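Transcriptional regulator (Streptococcus pneumoniae, PDB 2GNP) probably regulates transcription in response to a sugar or sugar phosphate bound by its Rossmann-like putative sugar-binding domain. Local coordinates at residues Leu12-Tyr15 with Val16-Lys19. Numbering follows the deposited sequence.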
ATOM      1  N   LEU A  12      22.925   1.429   6.511  1.00 20.46           N
ATOM      2  CA  LEU A  12      21.803   2.364   6.526  1.00 18.69           C
ATOM      3  C   LEU A  12      20.496   1.580   6.656  1.00 17.92           C
ATOM      4  O   LEU A  12      19.639   1.968   7.448  1.00 16.88           O
ATOM      5  CB  LEU A  12      21.751   3.246   5.269  1.00 20.23           C
ATOM      6  CG  LEU A  12      20.593   4.237   5.087  1.00 19.31           C
ATOM      7  CD1 LEU A  12      20.519   5.291   6.250  1.00 18.81           C
ATOM      8  CD2 LEU A  12      20.711   4.911   3.660  1.00 17.64           C
ATOM      9  N   GLU A  13      20.354   0.507   5.873  1.00 17.28           N
ATOM     10  CA  GLU A  13      19.170  -0.373   5.965  1.00 18.30           C
ATOM     11  C   GLU A  13      18.959  -0.837   7.417  1.00 18.09           C
ATOM     12  O   GLU A  13      17.835  -0.748   7.971  1.00 18.07           O
ATOM     13  CB  GLU A  13      19.280  -1.569   5.007  1.00 18.23           C
ATOM     14  CG  GLU A  13      19.232  -1.135   3.507  1.00 16.84           C
ATOM     15  CD  GLU A  13      19.211  -2.340   2.538  1.00 20.02           C
ATOM     16  OE1 GLU A  13      19.597  -3.440   2.973  1.00 23.84           O
ATOM     17  OE2 GLU A  13      18.809  -2.172   1.351  1.00 21.88           O
ATOM     18  N   ASN A  14      20.026  -1.320   8.061  1.00 18.11           N
ATOM     19  CA  ASN A  14      19.910  -1.889   9.421  1.00 19.59           C
ATOM     20  C   ASN A  14      19.583  -0.810  10.432  1.00 18.86           C
ATOM     21  O   ASN A  14      18.801  -1.037  11.366  1.00 19.75           O
ATOM     22  CB  ASN A  14      21.205  -2.616   9.832  1.00 21.71           C
ATOM     23  CG  ASN A  14      21.396  -3.919   9.062  1.00 25.25           C
ATOM     24  OD1 ASN A  14      20.420  -4.531   8.612  1.00 30.70           O
ATOM     25  ND2 ASN A  14      22.654  -4.336   8.869  1.00 26.49           N
ATOM     26  N   TYR A  15      20.183   0.352  10.237  1.00 18.61           N
ATOM     27  CA  TYR A  15      19.900   1.535  11.028  1.00 18.54           C
ATOM     28  C   TYR A  15      18.407   1.904  11.020  1.00 18.70           C
ATOM     29  O   TYR A  15      17.784   2.109  12.096  1.00 18.83           O
ATOM     30  CB  TYR A  15      20.755   2.714  10.557  1.00 20.82           C
ATOM     31  CG  TYR A  15      20.459   4.005  11.238  1.00 22.38           C
ATOM     32  CD1 TYR A  15      19.592   4.956  10.642  1.00 23.84           C
ATOM     33  CD2 TYR A  15      21.077   4.331  12.459  1.00 23.53           C
ATOM     34  CE1 TYR A  15      19.327   6.173  11.245  1.00 25.20           C
ATOM     35  CE2 TYR A  15      20.834   5.556  13.058  1.00 26.40           C
ATOM     36  CZ  TYR A  15      19.951   6.469  12.458  1.00 27.01           C
ATOM     37  OH  TYR A  15      19.688   7.686  13.037  1.00 26.78           O
ATOM     38  N   VAL A  16      17.817   1.925   9.824  1.00 17.49           N
ATOM     39  CA  VAL A  16      16.430   2.346   9.672  1.00 16.26           C
ATOM     40  C   VAL A  16      15.538   1.204  10.199  1.00 16.43           C
ATOM     41  O   VAL A  16      14.523   1.450  10.863  1.00 15.28           O
ATOM     42  CB  VAL A  16      16.111   2.650   8.160  1.00 15.90           C
ATOM     43  CG1 VAL A  16      14.552   2.791   7.929  1.00 16.46           C
ATOM     44  CG2 VAL A  16      16.875   3.861   7.650  1.00 15.77           C
ATOM     45  N   LYS A  17      15.871  -0.053   9.916  1.00 15.32           N
ATOM     46  CA  LYS A  17      15.080  -1.186  10.470  1.00 15.16           C
ATOM     47  C   LYS A  17      15.028  -1.151  12.004  1.00 16.20           C
ATOM     48  O   LYS A  17      13.972  -1.344  12.596  1.00 17.36           O
ATOM     49  CB  LYS A  17      15.569  -2.526  10.003  1.00 15.64           C
ATOM     50  CG  LYS A  17      15.223  -2.770   8.568  1.00 14.82           C
ATOM     51  CD  LYS A  17      15.606  -4.158   8.180  1.00 17.00           C
ATOM     52  CE  LYS A  17      17.078  -4.283   8.076  1.00 20.89           C
ATOM     53  NZ  LYS A  17      17.527  -5.612   7.477  1.00 24.56           N
ATOM     54  N   GLU A  18      16.182  -0.984  12.643  1.00 17.47           N
ATOM     55  CA  GLU A  18      16.204  -0.953  14.113  1.00 18.08           C
ATOM     56  C   GLU A  18      15.476   0.318  14.633  1.00 17.83           C
ATOM     57  O   GLU A  18      14.748   0.264  15.660  1.00 18.35           O
ATOM     58  CB  GLU A  18      17.652  -1.037  14.579  1.00 19.40           C
ATOM     59  CG  GLU A  18      17.811  -1.418  16.052  1.00 23.27           C
ATOM     60  CD  GLU A  18      17.523  -0.241  16.969  1.00 28.31           C
ATOM     61  OE1 GLU A  18      17.067  -0.522  18.107  1.00 27.81           O
ATOM     62  OE2 GLU A  18      17.735   0.954  16.550  1.00 29.55           O
ATOM     63  N   LYS A  19      15.605   1.422  13.913  1.00 17.09           N
ATOM     64  CA  LYS A  19      15.015   2.704  14.363  1.00 16.98           C
ATOM     65  C   LYS A  19      13.486   2.595  14.472  1.00 16.95           C
ATOM     66  O   LYS A  19      12.887   3.087  15.433  1.00 17.48           O
ATOM     67  CB  LYS A  19      15.454   3.902  13.507  1.00 18.17           C
ATOM     68  CG  LYS A  19      14.920   5.268  13.991  1.00 17.69           C
ATOM     69  CD  LYS A  19      15.408   6.398  13.115  1.00 17.20           C
ATOM     70  CE  LYS A  19      15.024   7.789  13.596  1.00 22.60           C
ATOM     71  NZ  LYS A  19      15.829   8.143  14.837  1.00 25.07           N
TER
HETATM   72  O   HOH W   1      17.992  -4.743   4.850  1.00 36.66           O
HETATM   73  O   HOH W   2      18.810   2.513  14.717  1.00 25.08           O
HETATM   74  O   HOH W   3      18.815   7.242  15.297  1.00 31.68           O
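K17 reaches back along the helix to N14 and E13, one turn earlier. K17 CB lies 3.5 Å from the carbonyl O of E13, the same oxygen that accepts the K17 backbone N-H, and CG packs against that oxygen as well. K17 CD stands off at 4.1 Å from E13 O, and the bend at chi3 (-72°) turns K17 CE back to lie near both E13 O and N14 OD1, 3.4 Å from the latter. At the tip, K17 NZ gives N14 OD1 a weak hydrogen bond of 3.3 Å, the two side chains running alongside each other in the same direction. NZ also donates to a water that in turn donates to E13 OE1, a single water bridging two opposite charges that do not touch, while E13 OE2 takes the backbone N-H of I27. On another side of the helix, V16 CG2 touches L12 CD1 at 4.2 Å, and V16 is buried against L25 of strand 24-28. The Y15 hydroxyl and K19 NZ share a water, and both side chains rest on L260 of helix 253-264. Four consecutive i to i+4 backbone bonds, from L12 O···V16 N to Y15 O···K19 N, mark regular alpha-helix, here an amphipathic surface helix near the N-terminus packed on strand 24-28 and helix 253-264.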